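Local coordinates for protein chaperone CupB2 (Pseudomonas aeruginosa, PDB 3Q48) that probably acts as a periplasmic chaperone that helps fimbrial (pilus) subunits fold and supports fimbrium assembly, at residues A[141-146]-A[203-208]; A[153-158]-A[183-188]. One frame throughout, in Å; residues are numbered along the deposited sequence.

The centres of the two contacts are about 9 Å apart, and segments 203-208 and 183-188 lie on adjacent strands of one antiparallel sheet, 197-206 and 185-194, joined through backbone pairs such as Val-206 with Val-185. Contact 1 is partly buried and spans the cleft between the two domains: the amine of Lys-141 and the ring edge of Phe-143, on strand 136-145, approach the sulfur of Met-205. Contact 2 is fully buried and joins the linker after that strand to the start of strand 185-194 through methyl groups and a tyrosine ring. Neither has a hydrogen bond across its segments; a weak one, Lys-141 to Ser-186, connects the two contacts.

Contact 1: residues A[141-146]-A[203-208]; sequences KLFFRP and KGMVAP
Lys-141 NZ makes a weak hydrogen bond to Ser-186 OG of strand 185-194, the neighbour of the methionine's strand, and lies 3.7 Å from Met-205 SD, a van der Waals contact. The lysine and the methionine meet tip to tip, each reaching from its own strand. With chi1 near -72° CG sits anti to the carbonyl carbon, and the rest of the lysine chain runs extended, which carries CE to 3.9 Å from Met-205 SD and 4.1 Å from Met-205 CE. The methionine leaves its backbone with CG anti to N (chi1 -175°) and bends at chi3, so that its terminal methyl as well as its sulfur lies against the lysine chain.

The length of both side chains matches the wide backbone separation, 10.7 Å between Lys-141 CA and Met-205 CA. Such a gap is expected in PapD-like chaperones, where two immunoglobulin-like domains meet at an angle and the last strand of the first borders the cleft between them. By its place ahead of the Leu-Phe-Phe-Arg-Pro run, Lys-141 is consistent with the cleft lysine of that family.

Phe-143, two residues on and on the same side of the strand, offers its edge to the same sulfur: SD lies 5.5 Å from the ring centroid and 86° off the ring normal, a Met-aromatic contact whose nearest ring atom is Phe-143 CE1, 4.2 Å from Met-205 SD. Leu-113 of strand 112-121 touches all three side chains. Farther along, Arg-145 forms salt bridges with Glu-111 and Asp-235.

Contact 2: residues A[153-158]-A[183-188]; sequences DSAAGK and YYVSFA
The Tyr-183 ring receives the methyl of Ala-155 obliquely, with Ala-155 CB 3.7 Å from Tyr-183 CD2 as the shortest approach between the segments. The same methyl also reaches the root of the side chain, 4.2 Å from Tyr-183 CB. Two further partners, Leu-149 and Val-152 of the linker, touch the tyrosine side chain, and its hydroxyl is hydrogen-bonded to the backbone N of Ser-151, so the ring is held at its far end as well as beside its CD2.

Val-185 extends the apolar contact by splitting its two methyls between neighbouring alanines. With chi1 at 173°, CG1 lies anti to the backbone N and CG2 beside it; Val-185 CG2 then stands 4.1 Å from Ala-155 CB, while Val-185 CG1 stands 4.1 Å from Ala-156 CB. Small side chains allow the close backbone approach measured here, 6.2 Å between Ala-156 CA and Val-185 CA. Val-232 of strand 227-233 touches both Ala-156 and Val-185.

Residues 153-156 have helical backbone angles, and in this curl both alanines reach Val-185. A backbone bond of 2.8 Å from Lys-158 N to Ala-155 O closes a turn, preceded by a weak one from Gly-157 N to Ser-154 O. Outside the pair, Ala-156 O accepts from Tyr-230 OH, and Val-206 and Val-185 are joined through their backbones. All four touching residues are buried, which suits a linker packed against strand 185-194, a central strand of the four-stranded sheet of the C-terminal immunoglobulin-like domain in a PapD-type chaperone.

Contact 1: residues A[141-146]-A[203-208]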
ATOM      1  N   LYS A 141      -3.700   0.045  -0.822  1.00 24.95           N
ATOM      2  CA  LYS A 141      -3.035  -1.187  -0.551  1.00 23.95           C
ATOM      3  C   LYS A 141      -3.644  -1.798   0.680  1.00 23.95           C
ATOM      4  O   LYS A 141      -3.878  -1.088   1.683  1.00 24.09           O
ATOM      5  CB  LYS A 141      -1.550  -0.947  -0.321  1.00 24.05           C
ATOM      6  CG  LYS A 141      -0.835  -0.612  -1.560  1.00 23.94           C
ATOM      7  CD  LYS A 141       0.566  -0.078  -1.262  1.00 24.97           C
ATOM      8  CE  LYS A 141       1.071   0.592  -2.574  1.00 26.42           C
ATOM      9  NZ  LYS A 141       2.384   1.288  -2.441  1.00 27.70           N
ATOM     10  N   LEU A 142      -3.877  -3.111   0.622  1.00 23.89           N
ATOM     11  CA  LEU A 142      -4.230  -3.881   1.823  1.00 24.24           C
ATOM     12  C   LEU A 142      -3.121  -4.906   2.135  1.00 24.39           C
ATOM     13  O   LEU A 142      -2.784  -5.764   1.325  1.00 25.85           O
ATOM     14  CB  LEU A 142      -5.596  -4.542   1.656  1.00 25.04           C
ATOM     15  CG  LEU A 142      -6.445  -4.994   2.874  1.00 27.45           C
ATOM     16  CD1 LEU A 142      -7.821  -5.399   2.406  1.00 27.47           C
ATOM     17  CD2 LEU A 142      -5.864  -6.171   3.590  1.00 27.50           C
ATOM     18  N   PHE A 143      -2.514  -4.779   3.295  1.00 23.60           N
ATOM     19  CA  PHE A 143      -1.466  -5.683   3.733  1.00 23.61           C
ATOM     20  C   PHE A 143      -1.996  -6.714   4.750  1.00 23.94           C
ATOM     21  O   PHE A 143      -2.315  -6.396   5.898  1.00 24.09           O
ATOM     22  CB  PHE A 143      -0.278  -4.910   4.347  1.00 23.10           C
ATOM     23  CG  PHE A 143       0.318  -3.859   3.433  1.00 20.88           C
ATOM     24  CD1 PHE A 143       1.119  -4.216   2.357  1.00 20.08           C
ATOM     25  CD2 PHE A 143       0.098  -2.509   3.682  1.00 17.41           C
ATOM     26  CE1 PHE A 143       1.684  -3.224   1.510  1.00 17.98           C
ATOM     27  CE2 PHE A 143       0.657  -1.508   2.865  1.00 15.88           C
ATOM     28  CZ  PHE A 143       1.449  -1.851   1.802  1.00 19.18           C
ATOM     29  N   PHE A 144      -2.094  -7.965   4.323  1.00 24.62           N
ATOM     30  CA  PHE A 144      -2.386  -9.018   5.285  1.00 25.13           C
ATOM     31  C   PHE A 144      -1.079  -9.382   5.942  1.00 26.03           C
ATOM     32  O   PHE A 144      -0.112  -9.746   5.237  1.00 25.86           O
ATOM     33  CB  PHE A 144      -2.910 -10.247   4.617  1.00 25.44           C
ATOM     34  CG  PHE A 144      -3.252 -11.297   5.563  1.00 25.71           C
ATOM     35  CD1 PHE A 144      -4.457 -11.224   6.281  1.00 26.12           C
ATOM     36  CD2 PHE A 144      -2.372 -12.358   5.784  1.00 26.75           C
ATOM     37  CE1 PHE A 144      -4.827 -12.238   7.203  1.00 28.48           C
ATOM     38  CE2 PHE A 144      -2.705 -13.392   6.740  1.00 30.89           C
ATOM     39  CZ  PHE A 144      -3.939 -13.322   7.449  1.00 29.55           C
ATOM     40  N   ARG A 145      -1.060  -9.281   7.279  1.00 26.13           N
ATOM     41  CA  ARG A 145       0.152  -9.441   8.045  1.00 27.10           C
ATOM     42  C   ARG A 145       0.069 -10.572   9.106  1.00 28.71           C
ATOM     43  O   ARG A 145      -0.615 -10.421  10.149  1.00 29.22           O
ATOM     44  CB  ARG A 145       0.542  -8.115   8.670  1.00 26.23           C
ATOM     45  CG  ARG A 145       1.871  -8.136   9.356  1.00 26.57           C
ATOM     46  CD  ARG A 145       2.144  -6.765   9.918  1.00 28.13           C
ATOM     47  NE  ARG A 145       2.378  -5.784   8.853  1.00 26.77           N
ATOM     48  CZ  ARG A 145       2.359  -4.459   9.036  1.00 23.86           C
ATOM     49  NH1 ARG A 145       2.099  -3.954  10.258  1.00 19.45           N
ATOM     50  NH2 ARG A 145       2.623  -3.650   8.003  1.00 19.54           N
ATOM     51  N   PRO A 146       0.750 -11.703   8.838  1.00 29.38           N
ATOM     52  CA  PRO A 146       0.799 -12.756   9.858  1.00 31.26           C
ATOM     53  C   PRO A 146       1.330 -12.222  11.219  1.00 33.13           C
ATOM     54  O   PRO A 146       2.273 -11.353  11.270  1.00 32.64           O
ATOM     55  CB  PRO A 146       1.762 -13.814   9.264  1.00 31.14           C
ATOM     56  CG  PRO A 146       1.640 -13.647   7.759  1.00 31.87           C
ATOM     57  CD  PRO A 146       1.398 -12.095   7.564  1.00 29.40           C
ATOM     58  N   LYS A 203       9.396   6.513  -7.330  1.00 35.02           N
ATOM     59  CA  LYS A 203       8.806   5.914  -6.163  1.00 34.41           C
ATOM     60  C   LYS A 203       8.423   4.482  -6.521  1.00 33.46           C
ATOM     61  O   LYS A 203       8.724   4.006  -7.621  1.00 35.04           O
ATOM     62  CB  LYS A 203       7.568   6.713  -5.732  1.00 34.86           C
ATOM     63  CG  LYS A 203       6.485   6.866  -6.808  1.00 36.50           C
ATOM     64  CD  LYS A 203       5.778   8.214  -6.608  1.00 43.95           C
ATOM     65  CE  LYS A 203       4.288   8.148  -6.941  1.00 46.18           C
ATOM     66  NZ  LYS A 203       3.604   7.108  -6.087  1.00 48.47           N
ATOM     67  N   GLY A 204       7.757   3.794  -5.613  1.00 30.91           N
ATOM     68  CA  GLY A 204       7.362   2.435  -5.895  1.00 29.60           C
ATOM     69  C   GLY A 204       7.323   1.609  -4.638  1.00 28.60           C
ATOM     70  O   GLY A 204       7.229   2.134  -3.516  1.00 29.09           O
ATOM     71  N   MET A 205       7.384   0.309  -4.821  1.00 27.43           N
ATOM     72  CA  MET A 205       7.208  -0.606  -3.723  1.00 25.91           C
ATOM     73  C   MET A 205       8.009  -1.831  -4.073  1.00 26.18           C
ATOM     74  O   MET A 205       8.011  -2.269  -5.237  1.00 26.19           O
ATOM     75  CB  MET A 205       5.737  -1.009  -3.595  1.00 24.78           C
ATOM     76  CG  MET A 205       5.485  -1.846  -2.407  1.00 24.05           C
ATOM     77  SD  MET A 205       3.759  -2.162  -1.995  1.00 29.30           S
ATOM     78  CE  MET A 205       3.089  -2.845  -3.535  1.00 27.11           C
ATOM     79  N   VAL A 206       8.672  -2.374  -3.061  1.00 25.05           N
ATOM     80  CA  VAL A 206       9.408  -3.583  -3.206  1.00 25.09           C
ATOM     81  C   VAL A 206       8.727  -4.599  -2.268  1.00 25.33           C
ATOM     82  O   VAL A 206       8.378  -4.316  -1.107  1.00 24.60           O
ATOM     83  CB  VAL A 206      10.947  -3.373  -2.934  1.00 25.87           C
ATOM     84  CG1 VAL A 206      11.241  -3.069  -1.436  1.00 24.17           C
ATOM     85  CG2 VAL A 206      11.770  -4.579  -3.416  1.00 26.61           C
ATOM     86  N   ALA A 207       8.505  -5.772  -2.839  1.00 25.58           N
ATOM     87  CA  ALA A 207       7.783  -6.882  -2.226  1.00 25.14           C
ATOM     88  C   ALA A 207       8.764  -7.642  -1.335  1.00 25.83           C
ATOM     89  O   ALA A 207       9.999  -7.602  -1.599  1.00 25.84           O
ATOM     90  CB  ALA A 207       7.251  -7.799  -3.351  1.00 24.02           C
ATOM     91  N   PRO A 208       8.240  -8.343  -0.305  1.00 25.65           N
ATOM     92  CA  PRO A 208       9.112  -9.152   0.555  1.00 26.47           C
ATOM     93  C   PRO A 208      10.031 -10.099  -0.275  1.00 27.77           C
ATOM     94  O   PRO A 208       9.619 -10.640  -1.296  1.00 26.52           O
ATOM     95  CB  PRO A 208       8.134 -10.011   1.383  1.00 26.38           C
ATOM     96  CG  PRO A 208       6.768  -9.406   1.178  1.00 25.15           C
ATOM     97  CD  PRO A 208       6.813  -8.707  -0.162  1.00 25.53           C
TER

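Contact 2: residues A[153-158]-A[183-188]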
ATOM      1  N   ASP A 153       8.565  -1.970  11.329  1.00 35.69           N
ATOM      2  CA  ASP A 153       9.229  -0.690  11.536  1.00 36.70           C
ATOM      3  C   ASP A 153      10.741  -0.714  11.215  1.00 37.62           C
ATOM      4  O   ASP A 153      11.338   0.369  10.920  1.00 38.85           O
ATOM      5  CB  ASP A 153       8.885  -0.121  12.924  1.00 37.14           C
ATOM      6  CG  ASP A 153       7.390   0.344  13.003  1.00 42.93           C
ATOM      7  OD1 ASP A 153       6.906   0.973  12.009  1.00 44.49           O
ATOM      8  OD2 ASP A 153       6.676   0.067  14.016  1.00 46.78           O
ATOM      9  N   SER A 154      11.340  -1.919  11.188  1.00 36.21           N
ATOM     10  CA  SER A 154      12.763  -2.030  10.947  1.00 35.55           C
ATOM     11  C   SER A 154      13.090  -2.310   9.487  1.00 33.53           C
ATOM     12  O   SER A 154      14.269  -2.303   9.085  1.00 33.18           O
ATOM     13  CB  SER A 154      13.355  -3.140  11.810  1.00 37.96           C
ATOM     14  OG  SER A 154      12.948  -3.008  13.173  1.00 43.00           O
ATOM     15  N   ALA A 155      12.066  -2.546   8.684  1.00 30.51           N
ATOM     16  CA  ALA A 155      12.312  -3.167   7.399  1.00 30.22           C
ATOM     17  C   ALA A 155      13.075  -2.261   6.422  1.00 30.57           C
ATOM     18  O   ALA A 155      14.088  -2.685   5.808  1.00 31.32           O
ATOM     19  CB  ALA A 155      11.029  -3.692   6.800  1.00 28.22           C
ATOM     20  N   ALA A 156      12.600  -1.019   6.281  1.00 30.19           N
ATOM     21  CA  ALA A 156      13.155  -0.094   5.278  1.00 29.90           C
ATOM     22  C   ALA A 156      14.664   0.030   5.490  1.00 30.92           C
ATOM     23  O   ALA A 156      15.422   0.213   4.520  1.00 31.40           O
ATOM     24  CB  ALA A 156      12.508   1.263   5.387  1.00 29.09           C
ATOM     25  N   GLY A 157      15.091  -0.083   6.747  1.00 30.54           N
ATOM     26  CA  GLY A 157      16.510   0.008   7.059  1.00 31.86           C
ATOM     27  C   GLY A 157      17.361  -1.247   6.820  1.00 33.13           C
ATOM     28  O   GLY A 157      18.556  -1.226   7.149  1.00 34.48           O
ATOM     29  N   LYS A 158      16.787  -2.339   6.293  1.00 32.23           N
ATOM     30  CA  LYS A 158      17.605  -3.526   5.992  1.00 33.26           C
ATOM     31  C   LYS A 158      17.731  -3.707   4.484  1.00 32.72           C
ATOM     32  O   LYS A 158      18.290  -4.665   3.997  1.00 33.85           O
ATOM     33  CB  LYS A 158      17.062  -4.807   6.669  1.00 33.66           C
ATOM     34  CG  LYS A 158      16.881  -4.658   8.164  1.00 34.81           C
ATOM     35  CD  LYS A 158      16.197  -5.868   8.823  1.00 37.09           C
ATOM     36  CE  LYS A 158      15.651  -5.426  10.213  1.00 36.97           C
ATOM     37  NZ  LYS A 158      15.371  -6.524  11.186  1.00 36.84           N
ATOM     38  N   TYR A 183       8.315  -7.983   4.603  1.00 26.05           N
ATOM     39  CA  TYR A 183       7.357  -6.869   4.512  1.00 23.29           C
ATOM     40  C   TYR A 183       7.447  -6.174   3.183  1.00 23.45           C
ATOM     41  O   TYR A 183       8.519  -6.043   2.617  1.00 24.10           O
ATOM     42  CB  TYR A 183       7.652  -5.834   5.580  1.00 22.99           C
ATOM     43  CG  TYR A 183       7.750  -6.401   6.948  1.00 22.66           C
ATOM     44  CD1 TYR A 183       6.600  -6.601   7.719  1.00 22.79           C
ATOM     45  CD2 TYR A 183       8.997  -6.754   7.488  1.00 21.77           C
ATOM     46  CE1 TYR A 183       6.668  -7.165   9.019  1.00 21.80           C
ATOM     47  CE2 TYR A 183       9.074  -7.333   8.746  1.00 23.24           C
ATOM     48  CZ  TYR A 183       7.913  -7.525   9.504  1.00 25.74           C
ATOM     49  OH  TYR A 183       8.028  -8.080  10.763  1.00 33.11           O
ATOM     50  N   TYR A 184       6.325  -5.680   2.690  1.00 22.27           N
ATOM     51  CA  TYR A 184       6.386  -4.732   1.591  1.00 22.04           C
ATOM     52  C   TYR A 184       7.053  -3.483   2.138  1.00 22.75           C
ATOM     53  O   TYR A 184       6.938  -3.168   3.351  1.00 23.86           O
ATOM     54  CB  TYR A 184       4.964  -4.439   1.036  1.00 20.76           C
ATOM     55  CG  TYR A 184       4.423  -5.627   0.231  1.00 19.36           C
ATOM     56  CD1 TYR A 184       4.584  -5.682  -1.150  1.00 18.59           C
ATOM     57  CD2 TYR A 184       3.811  -6.713   0.869  1.00 17.45           C
ATOM     58  CE1 TYR A 184       4.127  -6.812  -1.880  1.00 22.05           C
ATOM     59  CE2 TYR A 184       3.355  -7.807   0.174  1.00 19.25           C
ATOM     60  CZ  TYR A 184       3.524  -7.861  -1.199  1.00 22.16           C
ATOM     61  OH  TYR A 184       3.101  -8.972  -1.894  1.00 25.30           O
ATOM     62  N   VAL A 185       7.785  -2.780   1.285  1.00 22.83           N
ATOM     63  CA  VAL A 185       8.305  -1.498   1.678  1.00 21.71           C
ATOM     64  C   VAL A 185       7.879  -0.572   0.595  1.00 21.85           C
ATOM     65  O   VAL A 185       8.206  -0.793  -0.550  1.00 23.97           O
ATOM     66  CB  VAL A 185       9.849  -1.564   1.836  1.00 23.43           C
ATOM     67  CG1 VAL A 185      10.508  -0.079   2.106  1.00 22.38           C
ATOM     68  CG2 VAL A 185      10.196  -2.561   2.934  1.00 19.95           C
ATOM     69  N   SER A 186       7.100   0.437   0.934  1.00 21.66           N
ATOM     70  CA  SER A 186       6.620   1.418  -0.058  1.00 22.18           C
ATOM     71  C   SER A 186       7.437   2.690   0.002  1.00 22.16           C
ATOM     72  O   SER A 186       7.598   3.263   1.080  1.00 22.25           O
ATOM     73  CB  SER A 186       5.142   1.759   0.198  1.00 21.60           C
ATOM     74  OG  SER A 186       4.392   0.564   0.117  1.00 23.78           O
ATOM     75  N   PHE A 187       7.942   3.118  -1.144  1.00 22.39           N
ATOM     76  CA  PHE A 187       8.749   4.327  -1.237  1.00 23.96           C
ATOM     77  C   PHE A 187       7.939   5.510  -1.763  1.00 24.45           C
ATOM     78  O   PHE A 187       7.355   5.402  -2.859  1.00 25.89           O
ATOM     79  CB  PHE A 187       9.925   4.134  -2.203  1.00 23.78           C
ATOM     80  CG  PHE A 187      10.789   2.957  -1.890  1.00 24.07           C
ATOM     81  CD1 PHE A 187      11.826   3.062  -0.968  1.00 23.42           C
ATOM     82  CD2 PHE A 187      10.613   1.748  -2.577  1.00 25.32           C
ATOM     83  CE1 PHE A 187      12.632   1.954  -0.684  1.00 24.33           C
ATOM     84  CE2 PHE A 187      11.432   0.641  -2.310  1.00 24.51           C
ATOM     85  CZ  PHE A 187      12.438   0.744  -1.367  1.00 24.67           C
ATOM     86  N   ALA A 188       7.930   6.629  -1.032  1.00 23.54           N
ATOM     87  CA  ALA A 188       7.337   7.857  -1.554  1.00 23.34           C
ATOM     88  C   ALA A 188       8.315   8.552  -2.468  1.00 24.28           C
ATOM     89  O   ALA A 188       7.913   9.377  -3.312  1.00 25.19           O
ATOM     90  CB  ALA A 188       6.915   8.809  -0.417  1.00 23.11           C
TER